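Local structure of processed glycerol phosphate lipoteichoic acid synthase 2 (2W8D) at residues N140-Y143 with K144-G147; D245-Y248 with D249-I252; E236-F239 with N240-K244; S333-S337 with K338-E342. The protein has a sulfatase-family domain of the alkaline phosphatase clan and carries a bound magnesium ion. One frame throughout, in Å; residues are numbered along the deposited sequence.

Interaction 1 of 4, residues N140-Y143 with K144-G147; sequences NEMY and KAEG
Tyr143 and Glu146 lie one turn apart on a short helix, and the carboxylate of Glu146 comes up to the edge of the phenol ring. Glu146 OE1 stands 3.6 Å from Tyr143 CD1, near the ring plane, with the two flat groups only 17° apart, so the oxygen meets the electropositive rim of the ring. Tyr143 has CG anti to its carbonyl carbon (chi1 -76°), which sends the long ring off the helix to where OH bonds to Glu88. Glu146 runs straight out beyond CG, and OE2, its other oxygen, bonds to Asn93, which helps hold the carboxylate. Selenomethionine Met142, its chain bent at chi2 and chi3, also meets Glu146, with Met142 CG 4.0 Å from Glu146 CD. Lys144 curls round the Asn140 carbonyl oxygen, bent at chi3 and chi4, with Lys144 CG 3.2 Å from Asn140 O, a use of its methylenes that suits a partly exposed position. Glu146 N makes weak hydrogen bonds to Met142 O and Tyr143 O, both 3.1 Å. Gly147, at a positive phi that glycine adopts readily, completes a Schellman motif. Helix 139-145 is the crossover of the beta-alpha-beta unit between strands 125-130 and 150-152; Tyr143 meets Phe151 edge-to-face on the latter strand, while Met142 packs against helices 86-93 and 103-106.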
loop_
_atom_site.group_PDB
_atom_site.type_symbol
_atom_site.label_atom_id
_atom_site.label_comp_id
_atom_site.label_asym_id
_atom_site.label_seq_id
_atom_site.Cartn_x
_atom_site.Cartn_y
_atom_site.Cartn_z
ATOM N N ASN A 140 14.690 0.592 -10.545
ATOM C CA ASN A 140 15.917 -0.186 -10.567
ATOM C C ASN A 140 17.032 0.347 -9.655
ATOM O O ASN A 140 17.873 -0.418 -9.221
ATOM C CB ASN A 140 16.421 -0.486 -11.991
ATOM C CG ASN A 140 16.885 0.732 -12.731
ATOM O OD1 ASN A 140 16.649 1.850 -12.327
ATOM N ND2 ASN A 140 17.538 0.514 -13.858
ATOM N N GLU A 141 17.035 1.637 -9.355
ATOM C CA GLU A 141 18.030 2.191 -8.411
ATOM C C GLU A 141 17.558 1.973 -6.954
ATOM O O GLU A 141 18.331 1.477 -6.131
ATOM C CB GLU A 141 18.395 3.667 -8.716
ATOM C CG GLU A 141 19.697 4.047 -8.068
ATOM C CD GLU A 141 20.063 5.558 -8.038
ATOM O OE1 GLU A 141 19.246 6.449 -8.446
ATOM O OE2 GLU A 141 21.214 5.825 -7.562
HETATM N N MSE A 142 16.297 2.271 -6.667
HETATM C CA MSE A 142 15.763 2.243 -5.305
HETATM C C MSE A 142 15.597 0.851 -4.699
HETATM O O MSE A 142 15.757 0.675 -3.500
HETATM C CB MSE A 142 14.403 2.976 -5.247
HETATM C CG MSE A 142 13.636 2.863 -3.914
HETATM SE SE MSE A 142 14.677 3.645 -2.399
HETATM C CE MSE A 142 14.147 5.558 -2.412
ATOM N N TYR A 143 15.230 -0.119 -5.526
ATOM C CA TYR A 143 15.086 -1.482 -5.081
ATOM C C TYR A 143 16.417 -2.033 -4.639
ATOM O O TYR A 143 16.468 -2.876 -3.764
ATOM C CB TYR A 143 14.531 -2.353 -6.190
ATOM C CG TYR A 143 13.056 -2.189 -6.455
ATOM C CD1 TYR A 143 12.222 -1.451 -5.613
ATOM C CD2 TYR A 143 12.493 -2.798 -7.559
ATOM C CE1 TYR A 143 10.856 -1.305 -5.915
ATOM C CE2 TYR A 143 11.168 -2.678 -7.849
ATOM C CZ TYR A 143 10.349 -1.952 -7.044
ATOM O OH TYR A 143 9.027 -1.912 -7.418
ATOM N N LYS A 144 17.502 -1.549 -5.230
ATOM C CA LYS A 144 18.815 -2.057 -4.874
ATOM C C LYS A 144 19.134 -1.592 -3.469
ATOM O O LYS A 144 19.692 -2.352 -2.661
ATOM C CB LYS A 144 19.870 -1.529 -5.825
ATOM C CG LYS A 144 19.769 -2.072 -7.206
ATOM C CD LYS A 144 20.836 -1.402 -8.021
ATOM C CE LYS A 144 21.419 -2.323 -9.013
ATOM N NZ LYS A 144 20.820 -2.083 -10.321
ATOM N N ALA A 145 18.763 -0.348 -3.173
ATOM C CA ALA A 145 18.959 0.199 -1.840
ATOM C C ALA A 145 18.096 -0.581 -0.833
ATOM O O ALA A 145 18.454 -0.700 0.345
ATOM C CB ALA A 145 18.594 1.702 -1.822
ATOM N N GLU A 146 16.970 -1.107 -1.307
ATOM C CA GLU A 146 16.010 -1.795 -0.423
ATOM C C GLU A 146 16.332 -3.284 -0.213
ATOM O O GLU A 146 15.673 -3.970 0.572
ATOM C CB GLU A 146 14.556 -1.602 -0.910
ATOM C CG GLU A 146 14.056 -0.153 -0.770
ATOM C CD GLU A 146 12.598 0.071 -1.244
ATOM O OE1 GLU A 146 12.088 -0.684 -2.132
ATOM O OE2 GLU A 146 11.966 1.024 -0.702
ATOM N N GLY A 147 17.361 -3.750 -0.915
ATOM C CA GLY A 147 17.755 -5.133 -0.934
ATOM C C GLY A 147 16.902 -6.093 -1.729
ATOM O O GLY A 147 16.943 -7.296 -1.471
#

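Interaction 2 of 4, residues D245-Y248 with D249-I252; sequences DGLY and DKSI
One backbone oxygen, that of Leu247, is gripped from two sources: the hydroxyl of Ser251 and the amide of Lys250. The serine bond is short, Ser251 OG to Leu247 O at 2.6 Å, and the hydroxyl donates from a direction tilted 18° out of the carbonyl plane. Ser251 can do this because OG sits beside its own backbone N, anti to the carbonyl carbon (chi1 -59°), which turns it back toward the preceding loop. The second bond, Lys250 N to Leu247 O at 3.2 Å, is weak. The chain here makes a type I beta turn from Tyr248 to Ser251. Lys250 runs its extended chain alongside the Gly246 carbonyl oxygen, with Lys250 CD 3.2 Å from Gly246 O, while Leu247 is directed away into the protein, against Leu182. Gly246 follows the end of a helix at a positive phi (87°), a conformation that glycine accepts without strain. Just before it, Asp245 forms an Asx turn: Leu247 N donates to Asp245 OD1 at 3.1 Å, the carboxylate oxygen being met nearly along its C-O bond. Tyr248 stacks on His295 and takes part in a cation-pi contact with Lys243. Small and polar, Ser251 suits a buried strand start, for its hydroxyl donates to the loop and also receives a weak hydrogen bond from Asn33. One hydroxyl thus helps satisfy the Leu247 carbonyl, alongside Lys250 N, and joins the loop, if only weakly, to strand 33-39.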
loop_
_atom_site.group_PDB
_atom_site.type_symbol
_atom_site.label_atom_id
_atom_site.label_comp_id
_atom_site.label_asym_id
_atom_site.label_seq_id
_atom_site.Cartn_x
_atom_site.Cartn_y
_atom_site.Cartn_z
ATOM N N ASP A 245 -1.119 -24.095 -7.565
ATOM C CA ASP A 245 0.287 -24.427 -7.323
ATOM C C ASP A 245 0.662 -24.618 -5.851
ATOM O O ASP A 245 1.796 -24.960 -5.545
ATOM C CB ASP A 245 1.235 -23.465 -8.043
ATOM C CG ASP A 245 1.091 -22.006 -7.582
ATOM O OD1 ASP A 245 0.975 -21.720 -6.362
ATOM O OD2 ASP A 245 1.113 -21.110 -8.454
ATOM N N GLY A 246 -0.293 -24.416 -4.947
ATOM C CA GLY A 246 -0.062 -24.673 -3.517
ATOM C C GLY A 246 0.543 -23.518 -2.716
ATOM O O GLY A 246 0.815 -23.646 -1.519
ATOM N N LEU A 247 0.748 -22.377 -3.357
ATOM C CA LEU A 247 1.367 -21.240 -2.664
ATOM C C LEU A 247 0.396 -20.458 -1.771
ATOM O O LEU A 247 0.829 -19.685 -0.914
ATOM C CB LEU A 247 2.106 -20.331 -3.648
ATOM C CG LEU A 247 3.300 -20.952 -4.403
ATOM C CD1 LEU A 247 3.874 -20.027 -5.456
ATOM C CD2 LEU A 247 4.385 -21.385 -3.455
ATOM N N TYR A 248 -0.906 -20.681 -1.956
ATOM C CA TYR A 248 -1.947 -19.938 -1.220
ATOM C C TYR A 248 -1.926 -20.232 0.277
ATOM O O TYR A 248 -2.014 -19.314 1.094
ATOM C CB TYR A 248 -3.325 -20.254 -1.780
ATOM C CG TYR A 248 -4.456 -19.441 -1.194
ATOM C CD1 TYR A 248 -4.689 -18.140 -1.618
ATOM C CD2 TYR A 248 -5.329 -19.992 -0.247
ATOM C CE1 TYR A 248 -5.748 -17.381 -1.098
ATOM C CE2 TYR A 248 -6.405 -19.239 0.283
ATOM C CZ TYR A 248 -6.602 -17.948 -0.158
ATOM O OH TYR A 248 -7.628 -17.180 0.339
ATOM N N ASP A 249 -1.786 -21.510 0.621
ATOM C CA ASP A 249 -1.670 -21.971 2.003
ATOM C C ASP A 249 -0.267 -21.719 2.585
ATOM O O ASP A 249 -0.039 -21.799 3.793
ATOM C CB ASP A 249 -2.019 -23.477 2.084
ATOM C CG ASP A 249 -3.461 -23.773 1.685
ATOM O OD1 ASP A 249 -4.389 -23.073 2.155
ATOM O OD2 ASP A 249 -3.678 -24.733 0.914
ATOM N N LYS A 250 0.682 -21.408 1.722
ATOM C CA LYS A 250 2.038 -21.185 2.191
ATOM C C LYS A 250 2.349 -19.717 2.298
ATOM O O LYS A 250 3.533 -19.352 2.380
ATOM C CB LYS A 250 3.045 -21.862 1.257
ATOM C CG LYS A 250 3.024 -23.394 1.321
ATOM C CD LYS A 250 3.621 -24.008 0.064
ATOM C CE LYS A 250 3.158 -25.454 -0.104
ATOM N NZ LYS A 250 3.751 -26.145 -1.296
ATOM N N SER A 251 1.324 -18.867 2.286
ATOM C CA SER A 251 1.596 -17.451 2.092
ATOM C C SER A 251 0.746 -16.454 2.862
ATOM O O SER A 251 -0.355 -16.758 3.338
ATOM C CB SER A 251 1.564 -17.102 0.601
ATOM O OG SER A 251 2.520 -17.862 -0.120
ATOM N N ILE A 252 1.293 -15.250 2.985
ATOM C CA ILE A 252 0.533 -14.119 3.433
ATOM C C ILE A 252 0.381 -13.247 2.199
ATOM O O ILE A 252 1.369 -12.721 1.653
ATOM C CB ILE A 252 1.284 -13.324 4.511
ATOM C CG1 ILE A 252 1.580 -14.191 5.726
ATOM C CG2 ILE A 252 0.499 -12.070 4.934
ATOM C CD1 ILE A 252 2.499 -13.465 6.705
#

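Interaction 3 of 4, residues E236-F239 with N240-K244; sequences EQFF and NDLKK
Phe238 has CG anti to its backbone N (chi1 -171°), whereas Leu242, one turn later, has CG beside its own N (chi1 -71°), and the two side chains are thereby brought together on one flank of the helix. Leu242 CD1 lies over a face of the Phe238 ring, 4.0 Å from its centroid and 15° off the normal, a CH-pi contact displaced toward the rim. A branched leucine suits this place, since Leu242 CD2 also reaches the ring, 4.1 Å from Phe238 CE1. The backbone bonds Asn240 N to Glu236 O and Asp241 N to Gln237 O are straight, both 2.9 Å, while that from Lys243 N to Phe239 O, toward the helix end, is weak. On the more polar flank, Asp241 OD2 comes within 4.0 Å of Gln237 CG, but its charge is paired with Lys176 in a salt bridge. Asn240 lies alongside Glu236, pointing the same way, its ND2 3.8 Å from Glu236 CG. The aromatic flank of helix 219-244 faces strands 33-39 and 251-257, where Phe238 and Leu242 rest on Ile35 and Phe239 on Ile253 and Met255; Phe175 of helix 171-183 stacks on Phe238, and Phe59 of helix 58-65 meets Phe239 edge-to-face.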
loop_
_atom_site.group_PDB
_atom_site.type_symbol
_atom_site.label_atom_id
_atom_site.label_comp_id
_atom_site.label_asym_id
_atom_site.label_seq_id
_atom_site.Cartn_x
_atom_site.Cartn_y
_atom_site.Cartn_z
ATOM N N GLU A 236 -8.856 -12.358 -8.970
ATOM C CA GLU A 236 -9.519 -13.680 -8.975
ATOM C C GLU A 236 -8.674 -14.740 -9.682
ATOM O O GLU A 236 -8.385 -15.795 -9.103
ATOM C CB GLU A 236 -10.931 -13.606 -9.605
ATOM C CG GLU A 236 -11.593 -14.999 -9.819
ATOM C CD GLU A 236 -12.997 -14.949 -10.420
ATOM O OE1 GLU A 236 -13.365 -13.969 -11.096
ATOM O OE2 GLU A 236 -13.744 -15.936 -10.239
ATOM N N GLN A 237 -8.249 -14.462 -10.915
ATOM C CA GLN A 237 -7.402 -15.429 -11.646
ATOM C C GLN A 237 -6.105 -15.692 -10.864
ATOM O O GLN A 237 -5.769 -16.833 -10.599
ATOM C CB GLN A 237 -7.132 -14.962 -13.083
ATOM C CG GLN A 237 -5.974 -15.656 -13.798
ATOM C CD GLN A 237 -5.139 -14.687 -14.634
ATOM O OE1 GLN A 237 -5.684 -13.950 -15.451
ATOM N NE2 GLN A 237 -3.800 -14.686 -14.428
ATOM N N PHE A 238 -5.403 -14.648 -10.459
ATOM C CA PHE A 238 -4.197 -14.792 -9.622
ATOM C C PHE A 238 -4.407 -15.710 -8.404
ATOM O O PHE A 238 -3.597 -16.621 -8.152
ATOM C CB PHE A 238 -3.709 -13.415 -9.183
ATOM C CG PHE A 238 -2.374 -13.407 -8.499
ATOM C CD1 PHE A 238 -1.264 -14.092 -9.043
ATOM C CD2 PHE A 238 -2.187 -12.633 -7.355
ATOM C CE1 PHE A 238 0.010 -14.032 -8.418
ATOM C CE2 PHE A 238 -0.900 -12.550 -6.719
ATOM C CZ PHE A 238 0.204 -13.258 -7.263
ATOM N N PHE A 239 -5.483 -15.476 -7.657
ATOM C CA PHE A 239 -5.858 -16.339 -6.532
ATOM C C PHE A 239 -6.139 -17.778 -6.955
ATOM O O PHE A 239 -5.663 -18.698 -6.303
ATOM C CB PHE A 239 -7.087 -15.778 -5.800
ATOM C CG PHE A 239 -6.763 -14.837 -4.666
ATOM C CD1 PHE A 239 -5.940 -13.753 -4.854
ATOM C CD2 PHE A 239 -7.302 -15.047 -3.415
ATOM C CE1 PHE A 239 -5.669 -12.887 -3.809
ATOM C CE2 PHE A 239 -7.023 -14.178 -2.371
ATOM C CZ PHE A 239 -6.242 -13.114 -2.561
ATOM N N ASN A 240 -6.905 -17.995 -8.026
ATOM C CA ASN A 240 -7.137 -19.370 -8.505
ATOM C C ASN A 240 -5.810 -20.069 -8.767
ATOM O O ASN A 240 -5.590 -21.175 -8.306
ATOM C CB ASN A 240 -7.995 -19.416 -9.777
ATOM C CG ASN A 240 -9.441 -19.011 -9.539
ATOM O OD1 ASN A 240 -10.047 -19.305 -8.495
ATOM N ND2 ASN A 240 -10.016 -18.335 -10.525
ATOM N N ASP A 241 -4.916 -19.398 -9.487
ATOM C CA ASP A 241 -3.582 -19.954 -9.789
ATOM C C ASP A 241 -2.701 -20.143 -8.551
ATOM O O ASP A 241 -1.970 -21.114 -8.469
ATOM C CB ASP A 241 -2.865 -19.142 -10.870
ATOM C CG ASP A 241 -3.501 -19.294 -12.254
ATOM O OD1 ASP A 241 -4.316 -20.213 -12.460
ATOM O OD2 ASP A 241 -3.187 -18.484 -13.154
ATOM N N LEU A 242 -2.786 -19.250 -7.570
ATOM C CA LEU A 242 -2.055 -19.470 -6.320
ATOM C C LEU A 242 -2.523 -20.730 -5.552
ATOM O O LEU A 242 -1.791 -21.293 -4.726
ATOM C CB LEU A 242 -2.147 -18.244 -5.425
ATOM C CG LEU A 242 -1.375 -16.976 -5.844
ATOM C CD1 LEU A 242 -1.625 -15.860 -4.874
ATOM C CD2 LEU A 242 0.101 -17.267 -5.925
ATOM N N LYS A 243 -3.757 -21.147 -5.825
ATOM C CA LYS A 243 -4.347 -22.302 -5.178
ATOM C C LYS A 243 -4.047 -23.580 -5.936
ATOM O O LYS A 243 -3.907 -24.616 -5.311
ATOM C CB LYS A 243 -5.852 -22.119 -4.988
ATOM C CG LYS A 243 -6.221 -20.982 -4.018
ATOM C CD LYS A 243 -7.719 -20.612 -4.110
ATOM C CE LYS A 243 -8.201 -19.908 -2.847
ATOM N NZ LYS A 243 -9.529 -19.193 -3.038
ATOM N N LYS A 244 -3.926 -23.518 -7.263
ATOM C CA LYS A 244 -3.458 -24.689 -8.027
ATOM C C LYS A 244 -2.045 -25.064 -7.579
ATOM O O LYS A 244 -1.801 -26.217 -7.255
ATOM C CB LYS A 244 -3.419 -24.456 -9.551
ATOM C CG LYS A 244 -4.618 -23.771 -10.189
ATOM C CD LYS A 244 -5.765 -24.741 -10.476
ATOM C CE LYS A 244 -7.093 -23.954 -10.532
ATOM N NZ LYS A 244 -8.279 -24.875 -10.585
#

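Interaction 4 of 4, residues S333-S337 with K338-E342; sequences SDILS and KEHRE
His340 ND1 donates a hydrogen bond to Ser333 OG over 3.0 Å, with the oxygen 19° out of the imidazole plane, and the same hydroxyl takes a weak bond from Arg341 N; Asp19 is a further partner of OG. Ser337 works twice. Its OG accepts from Glu339 N at 3.2 Å and also bonds to Val20, while its carbonyl receives His340 N at 3.2 Å to close a type I beta turn, the donor standing well above the carbonyl plane. Serine suits both places, being short enough to reach nearby backbone amides. Ahead of these, Leu336 N meets Asp334 OD1 at 2.8 Å, from above the carboxylate plane, in an Asx turn laid over another type I turn, and Asp334 OD2 is held by His319.

Apolar contact comes next. The His340 ring lies with Ile335 CA over its centre, 3.8 Å from the centroid and 11° off the normal, a CH-pi contact to which Ile335 adds CG2, 4.0 Å from His340 NE2. CG of His340 is anti to the backbone N (chi1 169°), an orientation that turns the ring so that one face lies against Ile335; NE2 is taken up by the carbonyl of Tyr307. Ser333 CB sits over a face of the Arg341 guanidinium, toward its rim. Charge pairing completes the set, Arg341 forming salt bridges with Asp312 and Glu388. The loop touches helix 313-320 through Asp334 and Leu336, strand 70-76 through Ile335 and Leu336, and strand 308-309 through Ile335 and His340, with helix 380-397 reached through Glu388.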
loop_
_atom_site.group_PDB
_atom_site.type_symbol
_atom_site.label_atom_id
_atom_site.label_comp_id
_atom_site.label_asym_id
_atom_site.label_seq_id
_atom_site.Cartn_x
_atom_site.Cartn_y
_atom_site.Cartn_z
ATOM N N SER A 333 2.514 1.877 12.987
ATOM C CA SER A 333 2.104 1.173 14.176
ATOM C C SER A 333 1.327 -0.060 13.722
ATOM O O SER A 333 0.422 0.059 12.932
ATOM C CB SER A 333 1.246 2.120 15.023
ATOM O OG SER A 333 0.546 1.419 16.037
ATOM N N ASP A 334 1.748 -1.242 14.162
ATOM C CA ASP A 334 1.046 -2.501 13.900
ATOM C C ASP A 334 -0.455 -2.333 14.143
ATOM O O ASP A 334 -0.885 -2.024 15.253
ATOM C CB ASP A 334 1.629 -3.593 14.806
ATOM C CG ASP A 334 0.875 -4.928 14.731
ATOM O OD1 ASP A 334 -0.038 -5.125 13.915
ATOM O OD2 ASP A 334 1.197 -5.812 15.525
ATOM N N ILE A 335 -1.244 -2.545 13.099
ATOM C CA ILE A 335 -2.686 -2.380 13.192
ATOM C C ILE A 335 -3.305 -3.375 14.156
ATOM O O ILE A 335 -4.269 -3.054 14.837
ATOM C CB ILE A 335 -3.380 -2.432 11.789
ATOM C CG1 ILE A 335 -2.649 -1.521 10.810
ATOM C CG2 ILE A 335 -4.847 -1.968 11.870
ATOM C CD1 ILE A 335 -3.009 -1.738 9.334
ATOM N N LEU A 336 -2.735 -4.577 14.252
ATOM C CA LEU A 336 -3.321 -5.600 15.136
ATOM C C LEU A 336 -2.947 -5.398 16.595
ATOM O O LEU A 336 -3.464 -6.082 17.450
ATOM C CB LEU A 336 -2.967 -7.028 14.668
ATOM C CG LEU A 336 -3.417 -7.261 13.222
ATOM C CD1 LEU A 336 -3.027 -8.650 12.708
ATOM C CD2 LEU A 336 -4.936 -6.990 13.089
ATOM N N SER A 337 -2.050 -4.458 16.873
ATOM C CA SER A 337 -1.646 -4.160 18.245
ATOM C C SER A 337 -2.762 -3.509 19.058
ATOM O O SER A 337 -3.481 -2.635 18.548
ATOM C CB SER A 337 -0.434 -3.237 18.253
ATOM O OG SER A 337 -0.153 -2.794 19.567
ATOM N N LYS A 338 -2.887 -3.910 20.327
ATOM C CA LYS A 338 -3.861 -3.282 21.226
ATOM C C LYS A 338 -3.663 -1.763 21.340
ATOM O O LYS A 338 -4.636 -1.013 21.371
ATOM C CB LYS A 338 -3.846 -3.926 22.622
ATOM C CG LYS A 338 -4.800 -5.108 22.812
ATOM C CD LYS A 338 -4.110 -6.434 22.453
ATOM C CE LYS A 338 -4.717 -7.667 23.174
ATOM N NZ LYS A 338 -5.907 -8.223 22.467
ATOM N N GLU A 339 -2.401 -1.336 21.394
ATOM C CA GLU A 339 -2.020 0.058 21.596
ATOM C C GLU A 339 -2.002 0.871 20.295
ATOM O O GLU A 339 -1.618 2.048 20.315
ATOM C CB GLU A 339 -0.617 0.139 22.232
ATOM C CG GLU A 339 -0.223 -1.029 23.225
ATOM C CD GLU A 339 1.263 -0.980 23.688
ATOM O OE1 GLU A 339 1.643 -1.761 24.600
ATOM O OE2 GLU A 339 2.046 -0.157 23.161
ATOM N N HIS A 340 -2.404 0.264 19.173
ATOM C CA HIS A 340 -2.300 0.887 17.833
ATOM C C HIS A 340 -2.880 2.302 17.769
ATOM O O HIS A 340 -4.061 2.472 18.078
ATOM C CB HIS A 340 -2.971 -0.011 16.772
ATOM C CG HIS A 340 -3.149 0.644 15.434
ATOM N ND1 HIS A 340 -2.089 1.015 14.629
ATOM C CD2 HIS A 340 -4.270 0.990 14.758
ATOM C CE1 HIS A 340 -2.554 1.556 13.518
ATOM N NE2 HIS A 340 -3.875 1.540 13.567
ATOM N N ARG A 341 -2.068 3.293 17.368
ATOM C CA ARG A 341 -2.547 4.692 17.263
ATOM C C ARG A 341 -3.460 4.887 16.059
ATOM O O ARG A 341 -3.237 4.289 15.026
ATOM C CB ARG A 341 -1.398 5.719 17.298
ATOM C CG ARG A 341 -0.449 5.736 16.072
ATOM C CD ARG A 341 -0.948 6.660 14.942
ATOM N NE ARG A 341 -0.074 6.584 13.770
ATOM C CZ ARG A 341 -0.137 5.648 12.822
ATOM N NH1 ARG A 341 -1.044 4.675 12.886
ATOM N NH2 ARG A 341 0.728 5.668 11.818
ATOM N N GLU A 342 -4.495 5.714 16.189
ATOM C CA GLU A 342 -5.479 5.856 15.122
ATOM C C GLU A 342 -5.589 7.258 14.556
ATOM O O GLU A 342 -6.507 7.546 13.805
ATOM C CB GLU A 342 -6.834 5.386 15.609
ATOM C CG GLU A 342 -6.876 3.877 15.792
ATOM C CD GLU A 342 -8.264 3.348 16.077
ATOM O OE1 GLU A 342 -8.540 3.021 17.252
ATOM O OE2 GLU A 342 -9.075 3.266 15.135
#

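Along the chain the order is interaction 1, interaction 3, interaction 2, interaction 4. Interactions 2 and 3 are neighbours, their centres about 10 Å apart: helix 219-244 ends and the chain turns through residues 245-250 into strand 251-257, with Tyr248 N probably bonded to Leu242 O at 3.0 Å. Interaction 1 stands apart, its nearest atoms about 14 Å from those of interaction 3, yet strands 125-130 and 150-152 beside it belong to the same mixed sheet as strand 251-257. Interaction 4 lies about 27 Å, centre to centre, from interaction 2. Three contacts thus lie in connections around the central sheet of the sulfatase-type fold, and the fourth in a later loop packed against it.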